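Local coordinates for protein cytokinin riboside 5'-monophosphate phosphoribohydrolase (Streptomyces coelicolor, PDB 5ZI9) that belongs to the possible lysine decarboxylase family of the SLOG clan, with a parallel Rossmann-like sheet flanked by helices, and assembles as six chains, at residues Leu71-Ser76 / Tyr166-Val171; Leu133-Pro138 / Arg154-Arg159; Glu63-Leu68 / Lys160-Lys165. All blocks are in the same frame, centred on the assembly; numbering follows the deposited sequence.

Contact 1 (Leu71-Ser76 / Tyr166-Val171); sequences LPPAIS and YAQGFV
The backbone oxygen of Ala74 takes the amide hydrogen of Gln168, with Ala74 O and Gln168 N 2.9 Å apart. Ala167 adds a CA-H contact to the same oxygen, so two groups grip it. The Gln168 side chain bends at chi2 (101°) and brings its OE1 to 3.5 Å from Pro73 CB. Ser76 continues the pairing with both its N and its O. Its N donates to Gly169 O at 3.1 Å, and its O accepts from Val171 N at 3.2 Å. One residue bonding to two partners that lie two apart is the pattern of parallel strands. The short segments 74-76 and 169-171 nevertheless make an angle of 47°, and the chain turns a corner at Gln168.

Ile75 lies against the chain just after this corner. With CG1 beside the backbone N, its CD1 lies 3.4 Å from Gly169 N. Its other branch, CG2, meets Val171 CG2 at 3.7 Å. Ser76 and Phe170 point to the other face of the sheet, where Ser76 CB comes to 3.8 Å from Phe170 CE1. Ser76 OG is hydrogen-bonded to Phe163 O and also packs on the methyl of Ala167. Near the start of the pairing, Leu71 and Tyr166 cross at about a right angle, with Leu71 CD1 3.9 Å from Tyr166 CB.

Strands 74-78 and 167-172 are neighbours in the parallel sheet of a Rossmann-like fold. Strand 106-109 bonds to the far edge of 74-78, and strand 200-203 to that of 167-172. Helices 88-102 and 239-249 cover Ile75 and Val171, while helix 156-165 lies on the Ser76 face.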
loop_
_atom_site.group_PDB
_atom_site.type_symbol
_atom_site.label_atom_id
_atom_site.label_comp_id
_atom_site.label_asym_id
_atom_site.label_seq_id
_atom_site.Cartn_x
_atom_site.Cartn_y
_atom_site.Cartn_z
ATOM N N LEU B 71 16.074 13.896 11.916
ATOM C CA LEU B 71 16.482 13.929 13.312
ATOM C C LEU B 71 17.932 13.565 13.384
ATOM O O LEU B 71 18.333 12.633 12.710
ATOM C CB LEU B 71 15.733 12.895 14.150
ATOM C CG LEU B 71 14.630 13.350 15.092
ATOM C CD1 LEU B 71 14.533 12.363 16.247
ATOM C CD2 LEU B 71 14.814 14.757 15.632
ATOM N N PRO B 72 18.727 14.282 14.196
ATOM C CA PRO B 72 20.095 13.820 14.488
ATOM C C PRO B 72 20.071 12.735 15.553
ATOM O O PRO B 72 19.007 12.404 16.037
ATOM C CB PRO B 72 20.770 15.085 15.025
ATOM C CG PRO B 72 19.667 15.814 15.693
ATOM C CD PRO B 72 18.470 15.601 14.802
ATOM N N PRO B 73 21.226 12.175 15.917
ATOM C CA PRO B 73 21.343 11.206 16.993
ATOM C C PRO B 73 20.628 11.640 18.257
ATOM O O PRO B 73 20.792 12.797 18.663
ATOM C CB PRO B 73 22.837 11.197 17.244
ATOM C CG PRO B 73 23.425 11.402 15.901
ATOM C CD PRO B 73 22.429 12.169 15.072
ATOM N N ALA B 74 19.834 10.749 18.865
ATOM C CA ALA B 74 19.019 11.141 20.018
ATOM C C ALA B 74 19.067 10.160 21.135
ATOM O O ALA B 74 19.501 9.038 20.950
ATOM C CB ALA B 74 17.578 11.329 19.602
ATOM N N ILE B 75 18.622 10.616 22.299
ATOM C CA ILE B 75 18.391 9.771 23.465
ATOM C C ILE B 75 16.931 9.950 23.885
ATOM O O ILE B 75 16.430 11.051 23.884
ATOM C CB ILE B 75 19.324 10.165 24.625
ATOM C CG1 ILE B 75 20.776 9.827 24.279
ATOM C CG2 ILE B 75 18.890 9.540 25.950
ATOM C CD1 ILE B 75 21.074 8.364 24.061
ATOM N N SER B 76 16.264 8.866 24.238
ATOM C CA SER B 76 14.862 8.936 24.632
ATOM C C SER B 76 14.784 8.927 26.141
ATOM O O SER B 76 15.326 8.021 26.770
ATOM C CB SER B 76 14.042 7.779 24.056
ATOM O OG SER B 76 13.772 7.993 22.686
ATOM N N TYR B 166 14.767 5.983 16.665
ATOM C CA TYR B 166 15.427 7.295 16.518
ATOM C C TYR B 166 16.369 7.591 17.666
ATOM O O TYR B 166 16.989 8.659 17.682
ATOM C CB TYR B 166 14.401 8.434 16.341
ATOM C CG TYR B 166 13.686 8.301 15.049
ATOM C CD1 TYR B 166 14.243 8.766 13.878
ATOM C CD2 TYR B 166 12.458 7.617 14.970
ATOM C CE1 TYR B 166 13.599 8.605 12.670
ATOM C CE2 TYR B 166 11.821 7.414 13.746
ATOM C CZ TYR B 166 12.392 7.922 12.618
ATOM O OH TYR B 166 11.783 7.731 11.433
ATOM N N ALA B 167 16.474 6.674 18.627
ATOM C CA ALA B 167 17.350 6.858 19.770
ATOM C C ALA B 167 18.500 5.843 19.761
ATOM O O ALA B 167 18.430 4.817 19.077
ATOM C CB ALA B 167 16.564 6.778 21.058
ATOM N N GLN B 168 19.572 6.173 20.486
ATOM C CA GLN B 168 20.654 5.239 20.778
ATOM C C GLN B 168 20.764 4.876 22.232
ATOM O O GLN B 168 21.687 4.161 22.587
ATOM C CB GLN B 168 22.002 5.760 20.294
ATOM C CG GLN B 168 22.161 5.695 18.786
ATOM C CD GLN B 168 21.943 7.045 18.179
ATOM O OE1 GLN B 168 22.828 7.905 18.315
ATOM N NE2 GLN B 168 20.750 7.277 17.563
ATOM N N GLY B 169 19.831 5.312 23.070
ATOM C CA GLY B 169 19.818 4.852 24.443
ATOM C C GLY B 169 18.664 5.461 25.191
ATOM O O GLY B 169 18.011 6.404 24.697
ATOM N N PHE B 170 18.399 4.903 26.376
ATOM C CA PHE B 170 17.355 5.428 27.262
ATOM C C PHE B 170 17.963 5.981 28.537
ATOM O O PHE B 170 18.920 5.432 29.084
ATOM C CB PHE B 170 16.323 4.365 27.679
ATOM C CG PHE B 170 15.316 4.009 26.627
ATOM C CD1 PHE B 170 15.441 4.405 25.293
ATOM C CD2 PHE B 170 14.265 3.181 26.957
ATOM C CE1 PHE B 170 14.506 4.045 24.346
ATOM C CE2 PHE B 170 13.337 2.801 25.998
ATOM C CZ PHE B 170 13.457 3.232 24.702
ATOM N N VAL B 171 17.363 7.062 29.013
ATOM C CA VAL B 171 17.580 7.505 30.359
ATOM C C VAL B 171 16.215 7.540 31.040
ATOM O O VAL B 171 15.256 8.090 30.521
ATOM C CB VAL B 171 18.208 8.897 30.421
ATOM C CG1 VAL B 171 18.555 9.212 31.856
ATOM C CG2 VAL B 171 19.444 8.962 29.567
#

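Contact 2 (Leu133-Pro138 / Arg154-Arg159); sequences LGIELP and RYFFVR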
loop_
_atom_site.group_PDB
_atom_site.type_symbol
_atom_site.label_atom_id
_atom_site.label_comp_id
_atom_site.label_asym_id
_atom_site.label_seq_id
_atom_site.Cartn_x
_atom_site.Cartn_y
_atom_site.Cartn_z
ATOM N N LEU B 133 6.918 13.137 21.455
ATOM C CA LEU B 133 6.067 12.161 20.767
ATOM C C LEU B 133 4.895 11.888 21.666
ATOM O O LEU B 133 5.006 11.099 22.583
ATOM C CB LEU B 133 6.828 10.852 20.495
ATOM C CG LEU B 133 8.203 10.946 19.808
ATOM C CD1 LEU B 133 8.739 9.568 19.563
ATOM C CD2 LEU B 133 8.188 11.703 18.488
ATOM N N GLY B 134 3.784 12.570 21.427
ATOM C CA GLY B 134 2.590 12.429 22.261
ATOM C C GLY B 134 1.745 11.203 21.966
ATOM O O GLY B 134 1.956 10.496 20.980
ATOM N N ILE B 135 0.779 10.962 22.823
ATOM C CA ILE B 135 -0.136 9.889 22.614
ATOM C C ILE B 135 -1.515 10.366 23.041
ATOM O O ILE B 135 -1.669 11.040 24.072
ATOM C CB ILE B 135 0.318 8.588 23.374
ATOM C CG1 ILE B 135 -0.381 7.333 22.815
ATOM C CG2 ILE B 135 0.058 8.667 24.866
ATOM C CD1 ILE B 135 0.154 6.885 21.462
ATOM N N GLU B 136 -2.521 9.991 22.267
ATOM C CA GLU B 136 -3.912 10.259 22.621
ATOM C C GLU B 136 -4.239 9.690 24.001
ATOM O O GLU B 136 -3.897 8.576 24.296
ATOM C CB GLU B 136 -4.831 9.587 21.582
ATOM C CG GLU B 136 -6.308 9.842 21.793
ATOM C CD GLU B 136 -7.199 9.057 20.862
ATOM O OE1 GLU B 136 -6.739 8.243 19.990
ATOM O OE2 GLU B 136 -8.403 9.243 21.047
ATOM N N LEU B 137 -4.917 10.472 24.827
ATOM C CA LEU B 137 -5.378 10.072 26.148
ATOM C C LEU B 137 -6.862 10.419 26.274
ATOM O O LEU B 137 -7.397 11.233 25.495
ATOM C CB LEU B 137 -4.613 10.870 27.168
ATOM C CG LEU B 137 -3.138 10.580 27.300
ATOM C CD1 LEU B 137 -2.466 11.598 28.234
ATOM C CD2 LEU B 137 -2.950 9.181 27.853
ATOM N N PRO B 138 -7.545 9.821 27.260
ATOM C CA PRO B 138 -8.977 10.036 27.391
ATOM C C PRO B 138 -9.328 11.394 28.022
ATOM O O PRO B 138 -10.484 11.787 28.018
ATOM C CB PRO B 138 -9.422 8.871 28.257
ATOM C CG PRO B 138 -8.215 8.535 29.057
ATOM C CD PRO B 138 -7.065 8.763 28.157
ATOM N N ARG B 154 -1.787 8.374 17.549
ATOM C CA ARG B 154 -2.965 7.709 18.068
ATOM C C ARG B 154 -2.838 6.209 18.265
ATOM O O ARG B 154 -3.584 5.622 19.071
ATOM C CB ARG B 154 -4.235 8.168 17.345
ATOM C CG ARG B 154 -4.321 7.851 15.896
ATOM C CD ARG B 154 -4.726 9.053 15.068
ATOM N NE ARG B 154 -3.779 9.139 13.958
ATOM C CZ ARG B 154 -4.038 9.590 12.734
ATOM N NH1 ARG B 154 -3.040 9.627 11.837
ATOM N NH2 ARG B 154 -5.262 10.013 12.388
ATOM N N TYR B 155 -1.826 5.607 17.663
ATOM C CA TYR B 155 -1.517 4.216 17.938
ATOM C C TYR B 155 -0.271 4.041 18.808
ATOM O O TYR B 155 0.844 4.261 18.372
ATOM C CB TYR B 155 -1.370 3.443 16.643
ATOM C CG TYR B 155 -2.565 3.607 15.759
ATOM C CD1 TYR B 155 -3.754 2.970 16.047
ATOM C CD2 TYR B 155 -2.508 4.438 14.647
ATOM C CE1 TYR B 155 -4.852 3.150 15.245
ATOM C CE2 TYR B 155 -3.603 4.620 13.832
ATOM C CZ TYR B 155 -4.774 3.973 14.139
ATOM O OH TYR B 155 -5.885 4.155 13.351
ATOM N N PHE B 156 -0.511 3.622 20.040
ATOM C CA PHE B 156 0.488 3.258 21.042
ATOM C C PHE B 156 1.726 2.542 20.506
ATOM O O PHE B 156 2.869 2.879 20.824
ATOM C CB PHE B 156 -0.211 2.343 22.047
ATOM C CG PHE B 156 0.466 2.268 23.376
ATOM C CD1 PHE B 156 0.421 3.369 24.288
ATOM C CD2 PHE B 156 1.128 1.095 23.776
ATOM C CE1 PHE B 156 1.037 3.300 25.547
ATOM C CE2 PHE B 156 1.751 1.033 25.044
ATOM C CZ PHE B 156 1.700 2.127 25.918
ATOM N N PHE B 157 1.468 1.549 19.671
ATOM C CA PHE B 157 2.468 0.616 19.191
ATOM C C PHE B 157 3.252 1.162 18.049
ATOM O O PHE B 157 4.343 0.729 17.781
ATOM C CB PHE B 157 1.777 -0.673 18.853
ATOM C CG PHE B 157 1.194 -1.307 20.075
ATOM C CD1 PHE B 157 1.986 -2.150 20.868
ATOM C CD2 PHE B 157 -0.109 -0.985 20.527
ATOM C CE1 PHE B 157 1.473 -2.721 22.022
ATOM C CE2 PHE B 157 -0.603 -1.542 21.693
ATOM C CZ PHE B 157 0.187 -2.420 22.423
ATOM N N VAL B 158 2.704 2.155 17.392
ATOM C CA VAL B 158 3.476 2.925 16.447
ATOM C C VAL B 158 4.443 3.791 17.236
ATOM O O VAL B 158 5.628 3.787 16.959
ATOM C CB VAL B 158 2.588 3.780 15.537
ATOM C CG1 VAL B 158 3.450 4.587 14.598
ATOM C CG2 VAL B 158 1.678 2.866 14.717
ATOM N N ARG B 159 3.948 4.498 18.239
ATOM C CA ARG B 159 4.837 5.350 19.019
ATOM C C ARG B 159 5.980 4.587 19.673
ATOM O O ARG B 159 7.098 5.077 19.705
ATOM C CB ARG B 159 4.103 6.144 20.079
ATOM C CG ARG B 159 5.005 7.183 20.730
ATOM C CD ARG B 159 4.279 8.029 21.743
ATOM N NE ARG B 159 4.023 7.297 22.979
ATOM C CZ ARG B 159 3.831 7.859 24.157
ATOM N NH1 ARG B 159 3.628 7.092 25.195
ATOM N NH2 ARG B 159 3.837 9.182 24.322
HETATM O O HOH W 1 -5.407 6.033 20.952
#
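Ile135 lays its CB over the centre of one face of the Arg159 guanidinium, with 3.7 Å between Ile135 CB and Arg159 CZ. The two side chains cross at about a right angle. CG2 of Ile135 reaches out over the two terminal nitrogens. The guanidinium is also held at its rim. Arg159 NH2 donates to Leu133 O at 2.8 Å, with 152° at the hydrogen. The donor lies in the carbonyl plane, though the oxygen sits a little out of the guanidinium plane. The bond at the edge and the aliphatic cover over one face together limit how this flat group can turn. The Arg159 chain leaves the helix with CG anti to the backbone N (chi1 -171°), then bends at chi3 (75°). Its CD comes to 4.0 Å from Leu133 CB.

CD1 of Ile135 reaches the first turn of the helix, 3.6 Å from Phe156 N. CG1 comes in at the edge of the Phe156 ring, near its plane. Tyr155 is the N-cap residue of this helix. Phe156 N is hydrogen-bonded to Asp34 of the third subunit.

A water lies between the two segments further along, 2.8 Å from Glu136 OE1 and 2.7 Å from Arg154 O. Glu136 OE1 is hydrogen-bonded to Thr33 OG1 of the third subunit as well. Glu136 and Arg154 form no salt bridge. The Arg154 guanidinium leads away, to Glu60 of its own chain and Glu63 of the fourth subunit.

The contact lies at the C-terminal end of a parallel strand of the Rossmann-like sheet, where strand 130-135 meets the first turn of helix 156-165. Beside it runs strand 149-153, the outermost of the sheet within this chain. Phe153 of that strand packs on Leu133, Ile135 and Arg159, and Tyr155 and Val158 pack on helix 50-67.

Contact 3 (Glu63-Leu68 / Lys160-Lys165); sequences EGFGTL and KMMFVK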
loop_
_atom_site.group_PDB
_atom_site.type_symbol
_atom_site.label_atom_id
_atom_site.label_comp_id
_atom_site.label_asym_id
_atom_site.label_seq_id
_atom_site.Cartn_x
_atom_site.Cartn_y
_atom_site.Cartn_z
ATOM N N GLU B 63 3.699 8.996 8.480
ATOM C CA GLU B 63 3.738 10.375 8.978
ATOM C C GLU B 63 4.870 10.543 9.959
ATOM O O GLU B 63 5.600 11.529 9.911
ATOM C CB GLU B 63 2.422 10.737 9.641
ATOM C CG GLU B 63 1.327 11.086 8.651
ATOM C CD GLU B 63 -0.078 10.617 9.026
ATOM O OE1 GLU B 63 -0.443 10.596 10.226
ATOM O OE2 GLU B 63 -0.815 10.269 8.080
ATOM N N GLY B 64 5.028 9.564 10.841
ATOM C CA GLY B 64 6.147 9.545 11.770
ATOM C C GLY B 64 7.499 9.629 11.080
ATOM O O GLY B 64 8.265 10.518 11.371
ATOM N N PHE B 65 7.785 8.738 10.145
ATOM C CA PHE B 65 9.085 8.711 9.511
ATOM C C PHE B 65 9.374 9.966 8.707
ATOM O O PHE B 65 10.523 10.333 8.487
ATOM C CB PHE B 65 9.152 7.537 8.571
ATOM C CG PHE B 65 9.066 6.204 9.242
ATOM C CD1 PHE B 65 9.173 6.080 10.609
ATOM C CD2 PHE B 65 8.919 5.049 8.479
ATOM C CE1 PHE B 65 9.135 4.837 11.203
ATOM C CE2 PHE B 65 8.883 3.816 9.077
ATOM C CZ PHE B 65 8.994 3.715 10.431
ATOM N N GLY B 66 8.312 10.572 8.214
ATOM C CA GLY B 66 8.392 11.753 7.416
ATOM C C GLY B 66 8.761 12.893 8.318
ATOM O O GLY B 66 9.651 13.655 7.951
ATOM N N THR B 67 8.120 13.020 9.485
ATOM C CA THR B 67 8.401 14.172 10.296
ATOM C C THR B 67 9.682 13.996 11.097
ATOM O O THR B 67 10.223 14.973 11.541
ATOM C CB THR B 67 7.226 14.661 11.207
ATOM O OG1 THR B 67 7.284 14.033 12.470
ATOM C CG2 THR B 67 5.807 14.501 10.574
ATOM N N LEU B 68 10.170 12.774 11.276
ATOM C CA LEU B 68 11.410 12.541 12.003
ATOM C C LEU B 68 12.560 12.202 11.051
ATOM O O LEU B 68 13.573 11.688 11.474
ATOM C CB LEU B 68 11.201 11.433 13.026
ATOM C CG LEU B 68 10.100 11.734 14.060
ATOM C CD1 LEU B 68 9.763 10.492 14.869
ATOM C CD2 LEU B 68 10.473 12.856 15.007
ATOM N N LYS B 160 5.710 3.394 20.180
ATOM C CA LYS B 160 6.759 2.559 20.833
ATOM C C LYS B 160 7.975 2.315 19.976
ATOM O O LYS B 160 9.090 2.264 20.459
ATOM C CB LYS B 160 6.189 1.188 21.173
ATOM C CG LYS B 160 5.702 1.093 22.572
ATOM C CD LYS B 160 5.069 -0.264 22.750
ATOM C CE LYS B 160 4.881 -0.664 24.209
ATOM N NZ LYS B 160 5.172 0.378 25.238
ATOM N N MET B 161 7.730 2.113 18.707
ATOM C CA MET B 161 8.803 1.841 17.817
ATOM C C MET B 161 9.598 3.102 17.490
ATOM O O MET B 161 10.780 3.004 17.219
ATOM C CB MET B 161 8.300 1.121 16.582
ATOM C CG MET B 161 8.216 1.915 15.310
ATOM S SD MET B 161 9.600 1.423 14.298
ATOM C CE MET B 161 8.825 1.312 12.717
ATOM N N MET B 162 8.989 4.280 17.550
ATOM C CA MET B 162 9.715 5.535 17.278
ATOM C C MET B 162 10.772 5.894 18.380
ATOM O O MET B 162 11.855 6.474 18.107
ATOM C CB MET B 162 8.726 6.683 17.137
ATOM C CG MET B 162 7.608 6.460 16.125
ATOM S SD MET B 162 8.119 6.692 14.441
ATOM C CE MET B 162 6.826 5.819 13.560
ATOM N N PHE B 163 10.443 5.522 19.620
ATOM C CA PHE B 163 11.304 5.730 20.775
ATOM C C PHE B 163 12.591 4.977 20.619
ATOM O O PHE B 163 13.597 5.455 21.070
ATOM C CB PHE B 163 10.642 5.276 22.088
ATOM C CG PHE B 163 9.639 6.251 22.663
ATOM C CD1 PHE B 163 9.989 7.576 22.885
ATOM C CD2 PHE B 163 8.369 5.835 23.049
ATOM C CE1 PHE B 163 9.098 8.474 23.439
ATOM C CE2 PHE B 163 7.475 6.730 23.603
ATOM C CZ PHE B 163 7.838 8.048 23.801
ATOM N N VAL B 164 12.567 3.801 20.004
ATOM C CA VAL B 164 13.799 3.003 19.799
ATOM C C VAL B 164 14.544 3.315 18.519
ATOM O O VAL B 164 15.742 3.446 18.513
ATOM C CB VAL B 164 13.484 1.515 19.842
ATOM C CG1 VAL B 164 14.745 0.690 19.610
ATOM C CG2 VAL B 164 12.864 1.195 21.209
ATOM N N LYS B 165 13.806 3.443 17.440
ATOM C CA LYS B 165 14.357 3.652 16.112
ATOM C C LYS B 165 15.194 4.915 15.999
ATOM O O LYS B 165 16.175 4.935 15.264
ATOM C CB LYS B 165 13.199 3.695 15.083
ATOM C CG LYS B 165 13.636 3.810 13.617
ATOM C CD LYS B 165 12.446 3.889 12.657
ATOM C CE LYS B 165 12.721 4.798 11.466
ATOM N NZ LYS B 165 13.097 4.004 10.277
#
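The ring of Phe65 is met from several directions by Met161, Met162 and Lys165. Lys165 passes over one face, its chain at about a right angle to Phe65. Lys165 NZ stands 4.2 Å from the centroid of the Phe65 ring and 14° off the normal, a cation-pi contact. Lys165 CE lies 4.0 Å from the same centroid and adds a CH-pi contact. The chain starts with CG anti to the backbone N (chi1 -176°) and bends at chi3 and chi4 to bring NZ over the ring. NZ also makes a salt bridge with Asp50 of the second subunit, so the ammonium group has both an aromatic face and a carboxylate as partners.

These side chains join helix 50-67 to helix 156-165, which packs on the parallel sheet of the Rossmann-like fold. The short axes are 11.3 Å apart and make an angle of 30°, so the side chains bridge a wide gap.

Met161 comes at the ring edge, in the ring plane, with CE 3.3 Å from Phe65 CZ. Met162 approaches obliquely, with CE 3.4 Å from Phe65 CE1. Its sulfur makes a Met-aromatic contact, SD 5.0 Å from the Phe65 centroid. The methyl of Met162 also lies against Gly64 CA. Leu68 CD1 also comes to 4.2 Å from Met162 SD. Trp52 of the fourth subunit packs on Phe65.

Overall arrangement
Contact 3 touches both of the others; its centre is 11 Å from that of contact 1 and 12 Å from that of contact 2. Contacts 1 and 2 are 18 Å apart, centre to centre, and do not touch. Helix 156-165 serves contacts 2 and 3, then leads into strand 167-172 of contact 1. Tyr166 carries the packing from contact 1 to contact 3, with its OH 3.2 Å from Phe65 CD1. Leu133 of contact 2 packs on Met162, Phe163 and Leu68. A bound 1,2-ethanediol lies about 4 Å from the Arg159 side chain and a citrate about 4 Å from that of Tyr155. Both probably come from the crystallisation liquor.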